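Local coordinates for beta-N-acetylhexosaminidase (Thermotoga neapolitana, PDB 5BZA), which probably hydrolyses terminal non-reducing N-acetyl-D-hexosamine residues from N-acetyl-beta-D-hexosaminides, as a member of glycosyl hydrolase family 3, at residues P157-F162 against R196-R201; E185-D190 against E234-K239; A221-K226 against D245-K250; E230-K235 against G240-D245; F264-E267 against M272-L275. All blocks are in the same frame, centred on the assembly; numbering follows the deposited sequence.

Following the chain, all five contacts fall in the TIM-barrel part of the enzyme. Interaction 1 closes the loop from barrel strand 156-162 to the end of helix 192-198. Interaction 2 starts inside that loop and ends beyond it, so the two cross; it joins helix 183-188 to the end of helix 225-235. Interaction 3 in turn crosses interaction 2, tying the lead-in to helix 225-235 to the loop after strand 241-243. Nested within it, interaction 4 packs that helix on that strand and shares Glu-234 and Lys-235 with interaction 2. Last, interaction 5 lays helix 258-268 on strand 273-275, beside interactions 3 and 4.

Interaction 1: residues P157-F162 against R196-R201; sequences PCIKHF and RIFQSR. With CD (cadmium ion), chain N.
Ile-159 meets Ile-197 and Phe-198 because its CG1 is placed between the backbone N and the carbonyl carbon (chi1 57°), and the rest of the branch runs out fully extended (chi2 -178°). That carries CD1 away from strand 156-162 and onto the last turn of helix 192-198. There CD1 lies 3.9 Å from CE1 of Phe-198, approaching the ring obliquely, and 4.1 Å from CB of Ile-197. The two isoleucines run by one another in opposite senses, with Ile-159 CG2 4.2 Å from Ile-197 CG1. Beyond the contact the helix gives way to loop, and Ser-200 doubles back on Ile-197 O: its N (3.1 Å) and its OG (2.7 Å) both bond to that carbonyl, OG lying in the carbonyl plane on a lone pair. Helix 136-153 covers the seam through Cys-147 and Met-144, and the Phe-198 ring stacks on Phe-238. Further along the strand, a cis peptide leads from Lys-160 into His-161, whose NE2 binds a cadmium ion at 2.7 Å; Asp-245 completes the protein side of that site, and Asp-117 holds ND1. Chemically, then, one strand has two jobs: its outward isoleucine joins helix to barrel purely by apolar contact, with no hydrogen bond between the segments, while His-161, two residues further along, binds the metal through NE2.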
# COMPACT_ATOMS: atom_id res chain seq x y z
N PRO B 157 -2.39 11.50 -16.21
CA PRO B 157 -2.96 10.32 -16.84
C PRO B 157 -2.45 10.11 -18.26
O PRO B 157 -2.01 11.06 -18.90
CB PRO B 157 -4.47 10.60 -16.82
CG PRO B 157 -4.56 12.07 -16.87
CD PRO B 157 -3.37 12.60 -16.08
N CYS B 158 -2.46 8.86 -18.69
CA CYS B 158 -2.20 8.49 -20.08
C CYS B 158 -3.36 7.65 -20.61
O CYS B 158 -3.51 6.46 -20.29
CB CYS B 158 -0.88 7.72 -20.20
SG CYS B 158 -0.45 7.31 -21.92
N ILE B 159 -4.20 8.27 -21.41
CA ILE B 159 -5.39 7.58 -21.89
C ILE B 159 -5.00 6.59 -22.98
O ILE B 159 -4.07 6.82 -23.71
CB ILE B 159 -6.47 8.60 -22.36
CG1 ILE B 159 -5.93 9.51 -23.46
CG2 ILE B 159 -6.98 9.39 -21.16
CD1 ILE B 159 -6.95 10.55 -23.92
N LYS B 160 -5.71 5.48 -23.07
CA LYS B 160 -5.37 4.39 -23.98
C LYS B 160 -6.63 3.60 -24.32
O LYS B 160 -7.61 3.65 -23.57
CB LYS B 160 -4.30 3.48 -23.32
CG LYS B 160 -4.79 2.77 -22.07
CD LYS B 160 -3.63 2.09 -21.34
CE LYS B 160 -4.11 1.42 -20.07
NZ LYS B 160 -3.01 0.74 -19.35
N HIS B 161 -6.65 2.88 -25.46
CA HIS B 161 -5.61 2.94 -26.48
C HIS B 161 -6.15 3.57 -27.76
O HIS B 161 -7.01 2.99 -28.43
CB HIS B 161 -5.06 1.53 -26.80
CG HIS B 161 -4.92 0.61 -25.62
ND1 HIS B 161 -5.99 0.04 -24.97
CD2 HIS B 161 -3.81 0.14 -25.00
CE1 HIS B 161 -5.56 -0.73 -24.00
NE2 HIS B 161 -4.24 -0.68 -23.99
N PHE B 162 -5.61 4.73 -28.12
CA PHE B 162 -6.10 5.49 -29.26
C PHE B 162 -5.93 4.71 -30.58
O PHE B 162 -4.82 4.25 -30.88
CB PHE B 162 -5.35 6.83 -29.33
CG PHE B 162 -5.63 7.60 -30.58
CD1 PHE B 162 -6.72 8.45 -30.66
CD2 PHE B 162 -4.84 7.43 -31.70
CE1 PHE B 162 -6.99 9.13 -31.82
CE2 PHE B 162 -5.13 8.10 -32.89
CZ PHE B 162 -6.19 8.95 -32.93
N ARG B 196 -13.64 13.85 -25.41
CA ARG B 196 -14.05 14.43 -24.13
C ARG B 196 -12.83 14.91 -23.33
O ARG B 196 -12.83 16.02 -22.75
CB ARG B 196 -14.87 13.43 -23.30
CG ARG B 196 -15.46 14.02 -21.97
CD ARG B 196 -16.49 15.13 -22.21
NE ARG B 196 -17.51 14.72 -23.19
CZ ARG B 196 -18.57 13.96 -22.94
NH1 ARG B 196 -18.81 13.53 -21.70
NH2 ARG B 196 -19.41 13.65 -23.94
N ILE B 197 -11.79 14.07 -23.31
CA ILE B 197 -10.59 14.48 -22.59
C ILE B 197 -9.92 15.68 -23.31
O ILE B 197 -9.47 16.65 -22.64
CB ILE B 197 -9.54 13.32 -22.44
CG1 ILE B 197 -10.16 12.02 -21.85
CG2 ILE B 197 -8.28 13.83 -21.70
CD1 ILE B 197 -11.12 12.24 -20.73
N PHE B 198 -9.84 15.63 -24.65
CA PHE B 198 -9.13 16.70 -25.39
C PHE B 198 -9.80 18.08 -25.30
O PHE B 198 -9.13 19.10 -25.45
CB PHE B 198 -8.93 16.34 -26.87
CG PHE B 198 -8.17 15.07 -27.06
CD1 PHE B 198 -7.12 14.75 -26.18
CD2 PHE B 198 -8.47 14.20 -28.11
CE1 PHE B 198 -6.37 13.56 -26.36
CE2 PHE B 198 -7.76 13.01 -28.28
CZ PHE B 198 -6.72 12.68 -27.40
N GLN B 199 -11.11 18.10 -25.07
CA GLN B 199 -11.84 19.35 -24.93
C GLN B 199 -11.70 19.95 -23.53
O GLN B 199 -12.11 21.10 -23.33
CB GLN B 199 -13.32 19.14 -25.26
CG GLN B 199 -13.55 19.10 -26.75
CD GLN B 199 -14.98 18.78 -27.13
OE1 GLN B 199 -15.77 18.28 -26.31
NE2 GLN B 199 -15.31 18.99 -28.41
N SER B 200 -11.22 19.16 -22.54
CA SER B 200 -10.96 19.68 -21.19
C SER B 200 -9.62 20.39 -21.13
O SER B 200 -8.89 20.45 -22.11
CB SER B 200 -10.95 18.55 -20.14
OG SER B 200 -9.73 17.77 -20.19
N ARG B 201 -9.27 20.89 -19.95
CA ARG B 201 -7.93 21.44 -19.73
C ARG B 201 -7.05 20.52 -18.87
O ARG B 201 -6.00 20.96 -18.42
CB ARG B 201 -7.99 22.83 -19.06
CG ARG B 201 -8.62 23.97 -19.89
CD ARG B 201 -7.72 24.38 -21.07
NE ARG B 201 -6.41 24.89 -20.64
CZ ARG B 201 -5.48 25.40 -21.46
NH1 ARG B 201 -5.67 25.44 -22.78
NH2 ARG B 201 -4.32 25.84 -20.96
CD CD N . -2.14 -2.35 -23.56

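Interaction 2: residues E185-D190 against E234-K239; sequences ELWRED and EKLNFK. With CD (cadmium ion), chain R.
Trp-187 and Leu-236 make the close part of this contact. The indole stands with CG anti to the backbone N (chi1 -176°), which swings its six-membered ring across to the other segment. There Trp-187 CZ3 and Trp-187 CH2 each lie 3.9 Å from Leu-236 CD2, and this methyl approaches the ring obliquely. Lys-235 adds a more distant touch, its CB lying 4.3 Å from Trp-187 CZ3, while the rest of its extended chain leads away from the indole, on an exposed residue. This is the looser, solvent side of the contact, and Glu-234 belongs to it as well: its extended, exposed side chain reaches a cadmium ion through OE1 at 2.7 Å. On the far side of helix 183-188, Arg-188 forms a salt bridge with its neighbour, NH2 to Glu-189 OE2 at 2.8 Å, and Lys-167 is a second partner of Glu-189. Asn-237, with positive phi (61°), turns the chain out of the helix and toward strand 241-243. In the fold, the contact joins the ends of helices 183-188 and 225-235 at the barrel's outer surface. Helix 192-198 lies next to both partners: its Arg-195 makes a cation-pi contact with Trp-187 and also touches Leu-236, which packs on Phe-198 as well.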
# COMPACT_ATOMS: atom_id res chain seq x y z
N GLU B 185 -17.94 5.69 -37.74
CA GLU B 185 -18.27 4.98 -36.51
C GLU B 185 -17.25 5.15 -35.35
O GLU B 185 -17.65 5.30 -34.20
CB GLU B 185 -18.43 3.50 -36.79
CG GLU B 185 -18.97 2.76 -35.60
CD GLU B 185 -18.87 1.28 -35.76
OE1 GLU B 185 -18.54 0.83 -36.88
OE2 GLU B 185 -19.10 0.54 -34.79
N LEU B 186 -15.95 5.10 -35.67
CA LEU B 186 -14.91 5.36 -34.68
C LEU B 186 -15.10 6.75 -34.12
O LEU B 186 -14.99 6.97 -32.89
CB LEU B 186 -13.52 5.23 -35.28
CG LEU B 186 -13.07 3.83 -35.67
CD1 LEU B 186 -11.68 3.85 -36.38
CD2 LEU B 186 -13.04 2.96 -34.44
N TRP B 187 -15.36 7.70 -35.02
CA TRP B 187 -15.56 9.08 -34.60
C TRP B 187 -16.74 9.20 -33.65
O TRP B 187 -16.66 9.91 -32.65
CB TRP B 187 -15.80 9.99 -35.78
CG TRP B 187 -15.92 11.45 -35.36
CD1 TRP B 187 -17.07 12.17 -35.16
CD2 TRP B 187 -14.83 12.36 -35.10
NE1 TRP B 187 -16.76 13.46 -34.78
CE2 TRP B 187 -15.40 13.61 -34.76
CE3 TRP B 187 -13.43 12.23 -35.12
CZ2 TRP B 187 -14.62 14.72 -34.46
CZ3 TRP B 187 -12.64 13.35 -34.82
CH2 TRP B 187 -13.24 14.58 -34.49
N ARG B 188 -17.83 8.52 -33.98
CA ARG B 188 -19.04 8.60 -33.15
C ARG B 188 -18.95 7.90 -31.80
O ARG B 188 -19.63 8.29 -30.85
CB ARG B 188 -20.23 8.00 -33.89
CG ARG B 188 -20.83 8.85 -34.98
CD ARG B 188 -22.25 8.30 -35.30
NE ARG B 188 -22.23 6.97 -35.94
CZ ARG B 188 -22.34 5.80 -35.29
NH1 ARG B 188 -22.31 4.66 -35.98
NH2 ARG B 188 -22.50 5.77 -33.97
N GLU B 189 -18.13 6.86 -31.72
CA GLU B 189 -18.16 5.96 -30.58
C GLU B 189 -16.83 5.90 -29.89
O GLU B 189 -16.64 6.57 -28.87
CB GLU B 189 -18.58 4.58 -31.01
CG GLU B 189 -19.87 4.68 -31.73
CD GLU B 189 -20.34 3.37 -32.22
OE1 GLU B 189 -19.62 2.35 -32.05
OE2 GLU B 189 -21.41 3.39 -32.85
N ASP B 190 -15.93 5.10 -30.46
CA ASP B 190 -14.68 4.76 -29.83
C ASP B 190 -13.90 6.02 -29.50
O ASP B 190 -13.20 6.07 -28.45
CB ASP B 190 -13.84 3.83 -30.69
CG ASP B 190 -14.59 2.55 -31.08
OD1 ASP B 190 -15.55 2.65 -31.90
OD2 ASP B 190 -14.21 1.44 -30.60
N GLU B 234 -4.41 16.70 -36.02
CA GLU B 234 -5.18 17.71 -36.74
C GLU B 234 -6.69 17.74 -36.41
O GLU B 234 -7.16 18.71 -35.78
CB GLU B 234 -4.99 17.53 -38.23
CG GLU B 234 -3.63 18.09 -38.65
CD GLU B 234 -3.19 17.59 -40.00
OE1 GLU B 234 -4.05 17.01 -40.72
OE2 GLU B 234 -2.01 17.78 -40.35
N LYS B 235 -7.44 16.70 -36.79
CA LYS B 235 -8.88 16.71 -36.54
C LYS B 235 -9.14 16.92 -35.03
O LYS B 235 -9.96 17.78 -34.63
CB LYS B 235 -9.53 15.41 -37.04
CG LYS B 235 -9.87 15.51 -38.53
CD LYS B 235 -10.76 14.42 -39.13
CE LYS B 235 -11.08 14.80 -40.62
NZ LYS B 235 -12.16 13.96 -41.24
N LEU B 236 -8.40 16.21 -34.18
CA LEU B 236 -8.63 16.27 -32.72
C LEU B 236 -7.84 17.34 -32.00
O LEU B 236 -8.12 17.66 -30.83
CB LEU B 236 -8.30 14.91 -32.11
CG LEU B 236 -9.38 13.90 -32.43
CD1 LEU B 236 -8.97 12.45 -32.13
CD2 LEU B 236 -10.57 14.31 -31.64
N ASN B 237 -6.84 17.90 -32.69
CA ASN B 237 -6.04 19.00 -32.17
C ASN B 237 -5.26 18.68 -30.85
O ASN B 237 -4.96 19.57 -30.02
CB ASN B 237 -6.96 20.23 -31.97
CG ASN B 237 -6.19 21.53 -32.02
OD1 ASN B 237 -5.24 21.65 -32.79
ND2 ASN B 237 -6.57 22.49 -31.16
N PHE B 238 -4.85 17.43 -30.70
CA PHE B 238 -4.05 17.06 -29.54
C PHE B 238 -2.59 17.38 -29.83
O PHE B 238 -2.01 16.85 -30.76
CB PHE B 238 -4.21 15.56 -29.18
CG PHE B 238 -3.38 15.15 -27.98
CD1 PHE B 238 -3.61 15.68 -26.73
CD2 PHE B 238 -2.34 14.22 -28.11
CE1 PHE B 238 -2.83 15.32 -25.62
CE2 PHE B 238 -1.55 13.84 -27.02
CZ PHE B 238 -1.80 14.40 -25.76
N LYS B 239 -2.01 18.28 -29.04
CA LYS B 239 -0.64 18.70 -29.29
C LYS B 239 0.26 18.17 -28.17
O LYS B 239 1.42 18.61 -28.01
CB LYS B 239 -0.55 20.24 -29.43
CG LYS B 239 -1.53 20.86 -30.46
CD LYS B 239 -1.49 20.10 -31.79
CE LYS B 239 -2.13 20.88 -32.94
NZ LYS B 239 -2.32 20.01 -34.15
CD CD R . -2.70 16.56 -42.96

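Interaction 3: residues A221-K226 against D245-K250; sequences ATLSKK and DAMEMK
Met-247 reaches across to Thr-222 and Leu-223 through its terminal methyl, and this apolar touch carries the contact. Its chain is bent at chi2 (-63°), which brings Met-247 CE to 3.7 Å from Thr-222 CG2 and leaves SD 4.1 Å from the same methyl. Leu-223 CD2 is a looser neighbour of Met-247 CE, at 4.3 Å. Phe-265 of helix 258-268 packs against all three residues. The polar interactions stay within each segment or go through a third party. Thr-222 OG1 bonds to His-210 ND1 and to Thr-208 OG1, and His-210 NE2 in turn bonds to Ala-246 O, so the imidazole bridges the two segments, which share no direct hydrogen bond. Asp-245 OD1 takes the N-H of Ala-246 at 2.8 Å, from above the carboxylate plane. A type I turn follows, closed by Met-249 N on Ala-246 O at 3.1 Å. On the other segment Ser-224 is the N-cap of helix 225-235, its OG meeting Leu-227 N. The whole is a pair of loops on the barrel rim following strands 205-208 and 241-243, where the second loop delivers Asp-245 to the cadmium site it shares with His-161.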
# COMPACT_ATOMS: atom_id res chain seq x y z
N ALA B 221 -2.52 1.48 -35.76
CA ALA B 221 -2.63 2.88 -35.37
C ALA B 221 -1.28 3.47 -34.87
O ALA B 221 -0.97 4.65 -35.12
CB ALA B 221 -3.72 3.04 -34.31
N THR B 222 -0.49 2.66 -34.16
CA THR B 222 0.81 3.09 -33.66
C THR B 222 1.72 3.60 -34.76
O THR B 222 2.48 4.54 -34.59
CB THR B 222 1.50 1.94 -32.88
OG1 THR B 222 0.63 1.53 -31.81
CG2 THR B 222 2.88 2.37 -32.31
N LEU B 223 1.63 2.97 -35.91
CA LEU B 223 2.48 3.30 -37.06
C LEU B 223 1.75 4.03 -38.18
O LEU B 223 2.26 4.11 -39.29
CB LEU B 223 3.09 2.01 -37.63
CG LEU B 223 3.78 1.18 -36.56
CD1 LEU B 223 4.38 -0.07 -37.19
CD2 LEU B 223 4.81 2.01 -35.82
N SER B 224 0.56 4.55 -37.89
CA SER B 224 -0.29 5.13 -38.92
C SER B 224 -0.30 6.65 -38.91
O SER B 224 -0.89 7.27 -38.01
CB SER B 224 -1.73 4.61 -38.77
OG SER B 224 -2.63 5.41 -39.53
N LYS B 225 0.32 7.25 -39.92
CA LYS B 225 0.35 8.70 -40.08
C LYS B 225 -1.06 9.27 -40.27
O LYS B 225 -1.37 10.39 -39.86
CB LYS B 225 1.21 9.10 -41.28
CG LYS B 225 1.30 10.61 -41.48
CD LYS B 225 2.23 10.98 -42.64
CE LYS B 225 3.65 10.42 -42.48
NZ LYS B 225 4.59 11.03 -43.49
N LYS B 226 -1.94 8.47 -40.85
CA LYS B 226 -3.27 8.99 -41.01
C LYS B 226 -3.93 9.11 -39.65
O LYS B 226 -4.40 10.18 -39.29
CB LYS B 226 -4.07 8.09 -41.95
CG LYS B 226 -5.50 8.56 -42.19
CD LYS B 226 -6.15 7.69 -43.27
CE LYS B 226 -7.55 8.20 -43.64
NZ LYS B 226 -7.55 9.69 -43.89
N ASP B 245 2.12 1.96 -27.71
CA ASP B 245 2.07 0.80 -26.81
C ASP B 245 3.44 0.11 -26.97
O ASP B 245 4.23 0.53 -27.82
CB ASP B 245 0.90 -0.15 -27.13
CG ASP B 245 0.47 -0.95 -25.91
OD1 ASP B 245 1.24 -0.95 -24.92
OD2 ASP B 245 -0.59 -1.63 -25.95
N ALA B 246 3.77 -0.90 -26.18
CA ALA B 246 5.15 -1.45 -26.19
C ALA B 246 5.51 -2.03 -27.56
O ALA B 246 4.83 -2.92 -28.06
CB ALA B 246 5.33 -2.50 -25.12
N MET B 247 6.59 -1.53 -28.16
CA MET B 247 6.92 -1.88 -29.56
C MET B 247 7.28 -3.34 -29.77
O MET B 247 7.16 -3.85 -30.87
CB MET B 247 8.09 -1.03 -30.06
CG MET B 247 7.73 0.39 -30.39
SD MET B 247 6.53 0.55 -31.74
CE MET B 247 6.61 2.33 -31.93
N GLU B 248 7.74 -4.00 -28.71
CA GLU B 248 8.19 -5.38 -28.81
C GLU B 248 6.99 -6.29 -28.99
O GLU B 248 7.15 -7.43 -29.39
CB GLU B 248 8.99 -5.81 -27.55
CG GLU B 248 10.30 -5.05 -27.33
CD GLU B 248 10.12 -3.88 -26.37
OE1 GLU B 248 8.98 -3.36 -26.32
OE2 GLU B 248 11.10 -3.51 -25.66
N MET B 249 5.80 -5.82 -28.65
CA MET B 249 4.64 -6.67 -28.79
C MET B 249 4.49 -7.23 -30.25
O MET B 249 4.82 -6.58 -31.24
CB MET B 249 3.38 -5.93 -28.38
CG MET B 249 3.07 -6.01 -26.89
SD MET B 249 1.60 -5.03 -26.43
CE MET B 249 2.25 -3.45 -26.64
N LYS B 250 4.04 -8.48 -30.31
CA LYS B 250 4.04 -9.29 -31.52
C LYS B 250 3.29 -8.60 -32.66
O LYS B 250 3.71 -8.65 -33.81
CB LYS B 250 3.41 -10.64 -31.20
CG LYS B 250 4.39 -11.74 -30.89
CD LYS B 250 3.71 -12.89 -30.12
CE LYS B 250 4.72 -13.95 -29.73
NZ LYS B 250 5.56 -14.31 -30.92

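Interaction 4: residues E230-K235 against G240-D245; sequences EVLREK and GLVLSD. With CD (cadmium ion), chain R.
The last turns of helix 225-235 lie against the strand that follows, with CA-CA distances of 8.8 Å from Arg-233 to Gly-240 and 9.5 Å from Leu-232 to Val-242. Residues 230-235 form a wider pi-type turn, with Lys-235 N bonded to Glu-230 O. The arginine chain is bent at chi2 (-56°), which folds the guanidinium back to the strand's start. Arg-233 NH1 donates to Gly-240 O at 2.8 Å in a fairly straight bond (153°); the oxygen sits 17° out of the guanidinium plane, and the donor lies in the carbonyl plane. Val-242 covers one face of the same group, off-centre toward its rim, with CG2 3.8 Å from Arg-233 NH2. That methyl also meets Leu-232 CD2 at 3.6 Å. This is the second half of the beta-alpha-beta unit of strand 205-208, helix 225-235 and strand 241-243. One charged group thus ties together backbone oxygens of Phe-238 and Gly-240, just before the strand, through NH1, and Gly-269 O and Asn-271 OD1, after helix 258-268, through NH2. These bonds should hold its plane fixed, while its face, which makes no hydrogen bonds, can still lie against the valine methyl.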
# COMPACT_ATOMS: atom_id res chain seq x y z
N GLU B 230 -3.43 12.94 -39.06
CA GLU B 230 -4.66 13.48 -39.63
C GLU B 230 -5.77 13.46 -38.58
O GLU B 230 -6.53 14.44 -38.43
CB GLU B 230 -5.10 12.70 -40.88
CG GLU B 230 -4.11 12.76 -42.02
CD GLU B 230 -4.69 12.25 -43.33
OE1 GLU B 230 -5.94 12.12 -43.42
OE2 GLU B 230 -3.90 11.91 -44.24
N VAL B 231 -5.90 12.35 -37.87
CA VAL B 231 -6.97 12.31 -36.88
C VAL B 231 -6.56 12.93 -35.55
O VAL B 231 -7.21 13.88 -35.10
CB VAL B 231 -7.49 10.89 -36.67
CG1 VAL B 231 -8.64 10.89 -35.67
CG2 VAL B 231 -7.97 10.39 -37.97
N LEU B 232 -5.48 12.44 -34.94
CA LEU B 232 -5.19 12.87 -33.58
C LEU B 232 -4.60 14.29 -33.48
O LEU B 232 -5.05 15.10 -32.65
CB LEU B 232 -4.25 11.87 -32.91
CG LEU B 232 -3.88 12.27 -31.47
CD1 LEU B 232 -5.13 12.35 -30.59
CD2 LEU B 232 -2.86 11.35 -30.91
N ARG B 233 -3.55 14.56 -34.26
CA ARG B 233 -2.91 15.89 -34.26
C ARG B 233 -3.80 16.98 -34.87
O ARG B 233 -3.90 18.09 -34.34
CB ARG B 233 -1.57 15.87 -35.00
CG ARG B 233 -0.53 14.94 -34.42
CD ARG B 233 -0.25 15.24 -32.97
NE ARG B 233 1.01 14.61 -32.54
CZ ARG B 233 1.58 14.80 -31.35
NH1 ARG B 233 0.98 15.58 -30.44
NH2 ARG B 233 2.73 14.19 -31.05
N GLU B 234 -4.41 16.70 -36.02
CA GLU B 234 -5.18 17.71 -36.74
C GLU B 234 -6.69 17.74 -36.41
O GLU B 234 -7.16 18.71 -35.78
CB GLU B 234 -4.99 17.53 -38.23
CG GLU B 234 -3.63 18.09 -38.65
CD GLU B 234 -3.19 17.59 -40.00
OE1 GLU B 234 -4.05 17.01 -40.72
OE2 GLU B 234 -2.01 17.78 -40.35
N LYS B 235 -7.44 16.70 -36.79
CA LYS B 235 -8.88 16.71 -36.54
C LYS B 235 -9.14 16.92 -35.03
O LYS B 235 -9.96 17.78 -34.63
CB LYS B 235 -9.53 15.41 -37.04
CG LYS B 235 -9.87 15.51 -38.53
CD LYS B 235 -10.76 14.42 -39.13
CE LYS B 235 -11.08 14.80 -40.62
NZ LYS B 235 -12.16 13.96 -41.24
N GLY B 240 -0.28 17.27 -27.36
CA GLY B 240 0.47 16.77 -26.23
C GLY B 240 1.32 15.57 -26.57
O GLY B 240 1.65 15.32 -27.73
N LEU B 241 1.66 14.81 -25.53
CA LEU B 241 2.58 13.69 -25.62
C LEU B 241 1.87 12.42 -26.10
O LEU B 241 0.83 12.01 -25.54
CB LEU B 241 3.23 13.47 -24.24
CG LEU B 241 4.19 12.29 -24.04
CD1 LEU B 241 5.45 12.42 -24.95
CD2 LEU B 241 4.61 12.16 -22.57
N VAL B 242 2.43 11.82 -27.15
CA VAL B 242 1.92 10.57 -27.72
C VAL B 242 2.94 9.45 -27.58
O VAL B 242 4.08 9.57 -28.04
CB VAL B 242 1.58 10.72 -29.26
CG1 VAL B 242 1.31 9.32 -29.94
CG2 VAL B 242 0.44 11.67 -29.47
N LEU B 243 2.50 8.34 -27.01
CA LEU B 243 3.34 7.15 -26.80
C LEU B 243 2.88 5.96 -27.58
O LEU B 243 1.69 5.74 -27.69
CB LEU B 243 3.34 6.71 -25.32
CG LEU B 243 4.23 7.24 -24.23
CD1 LEU B 243 4.11 8.74 -24.13
CD2 LEU B 243 3.69 6.60 -22.97
N SER B 244 3.81 5.14 -28.02
CA SER B 244 3.41 3.84 -28.53
C SER B 244 2.95 2.94 -27.39
O SER B 244 3.36 3.11 -26.21
CB SER B 244 4.58 3.18 -29.28
OG SER B 244 5.57 2.63 -28.42
N ASP B 245 2.12 1.96 -27.71
CA ASP B 245 2.07 0.80 -26.81
C ASP B 245 3.44 0.11 -26.97
O ASP B 245 4.23 0.53 -27.82
CB ASP B 245 0.90 -0.15 -27.13
CG ASP B 245 0.47 -0.95 -25.91
OD1 ASP B 245 1.24 -0.95 -24.92
OD2 ASP B 245 -0.59 -1.63 -25.95
CD CD R . -2.70 16.56 -42.96

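Interaction 5: residues F264-E267 against M272-L275; sequences FFIE and MILL
Met-272 enters the contact by its backbone: its carbonyl O sits 3.3 Å from CZ of Phe-265 and 3.5 Å from CE2, approaching the ring obliquely. The side chain of Met-272 starts out away from the helix and packs on Phe-10, Leu-241 and Leu-243. Ile-273 comes next and supplies the side-chain half of the interface. Its CG1 lies 3.5 Å from Phe-265 CD2, and its CD1 reaches 4.2 Å from Ile-266 CG1, where the isoleucines cross at about a right angle. Phe-265 can serve both residues because its CG is anti to the backbone N (chi1 173°), which directs the ring from the helix into the strand. Leu-274 and Leu-275 turn to other partners: Leu-274 N bonds to Ser-244 OG and its O to Met-247 N, and Leu-275 packs on helix 281-293. Strand 273-275 is thereby set between two barrel neighbours: Met-272 pairs by backbone bonds with Val-242 and Ser-244, and Ile-273 with Leu-8 and Phe-10. Helix 258-268 covers the outer side of this junction where the barrel closes, and Phe-265, touching Met-247 too, extends the cover to the loop after strand 241-243.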
# COMPACT_ATOMS: atom_id res chain seq x y z
N PHE B 264 8.17 4.53 -38.75
CA PHE B 264 6.75 4.79 -38.95
C PHE B 264 6.20 5.58 -37.75
O PHE B 264 5.54 6.60 -37.94
CB PHE B 264 5.96 3.49 -39.13
CG PHE B 264 6.04 2.90 -40.53
CD1 PHE B 264 6.00 3.71 -41.64
CD2 PHE B 264 6.14 1.51 -40.71
CE1 PHE B 264 6.05 3.16 -42.93
CE2 PHE B 264 6.20 0.95 -41.97
CZ PHE B 264 6.15 1.78 -43.10
N PHE B 265 6.50 5.13 -36.53
CA PHE B 265 5.93 5.80 -35.36
C PHE B 265 6.33 7.28 -35.31
O PHE B 265 5.48 8.16 -35.13
CB PHE B 265 6.35 5.09 -34.08
CG PHE B 265 5.94 5.81 -32.83
CD1 PHE B 265 4.64 5.73 -32.35
CD2 PHE B 265 6.86 6.58 -32.12
CE1 PHE B 265 4.28 6.40 -31.17
CE2 PHE B 265 6.50 7.24 -30.94
CZ PHE B 265 5.21 7.15 -30.47
N ILE B 266 7.60 7.58 -35.49
CA ILE B 266 8.01 8.97 -35.34
C ILE B 266 7.54 9.83 -36.52
O ILE B 266 7.03 10.95 -36.34
CB ILE B 266 9.53 9.08 -35.15
CG1 ILE B 266 9.92 8.45 -33.80
CG2 ILE B 266 9.97 10.54 -35.13
CD1 ILE B 266 9.30 9.16 -32.59
N GLU B 267 7.67 9.28 -37.72
CA GLU B 267 7.18 9.97 -38.91
C GLU B 267 5.66 10.16 -38.83
O GLU B 267 5.11 11.05 -39.49
CB GLU B 267 7.61 9.22 -40.16
CG GLU B 267 9.07 9.49 -40.51
CD GLU B 267 9.32 10.96 -40.84
OE1 GLU B 267 8.58 11.51 -41.70
OE2 GLU B 267 10.22 11.59 -40.25
N MET B 272 6.97 9.43 -27.93
CA MET B 272 7.79 8.53 -27.14
C MET B 272 7.55 7.10 -27.49
O MET B 272 6.42 6.62 -27.45
CB MET B 272 7.55 8.70 -25.63
CG MET B 272 8.02 10.01 -25.08
SD MET B 272 8.03 10.10 -23.26
CE MET B 272 9.61 9.33 -22.90
N ILE B 273 8.64 6.40 -27.77
CA ILE B 273 8.58 4.97 -28.01
C ILE B 273 8.63 4.17 -26.70
O ILE B 273 9.59 4.28 -25.96
CB ILE B 273 9.71 4.57 -28.93
CG1 ILE B 273 9.47 5.27 -30.27
CG2 ILE B 273 9.77 3.06 -29.02
CD1 ILE B 273 10.61 5.23 -31.26
N LEU B 274 7.57 3.39 -26.43
CA LEU B 274 7.52 2.56 -25.23
C LEU B 274 8.14 1.18 -25.51
O LEU B 274 7.75 0.49 -26.46
CB LEU B 274 6.08 2.45 -24.73
CG LEU B 274 5.82 1.60 -23.48
CD1 LEU B 274 6.33 2.36 -22.21
CD2 LEU B 274 4.38 1.20 -23.28
N LEU B 275 9.19 0.82 -24.76
CA LEU B 275 9.78 -0.53 -24.75
C LEU B 275 9.40 -1.28 -23.52
O LEU B 275 9.54 -0.73 -22.44
CB LEU B 275 11.29 -0.48 -24.82
CG LEU B 275 11.77 0.32 -26.01
CD1 LEU B 275 13.27 0.43 -25.97
CD2 LEU B 275 11.24 -0.38 -27.31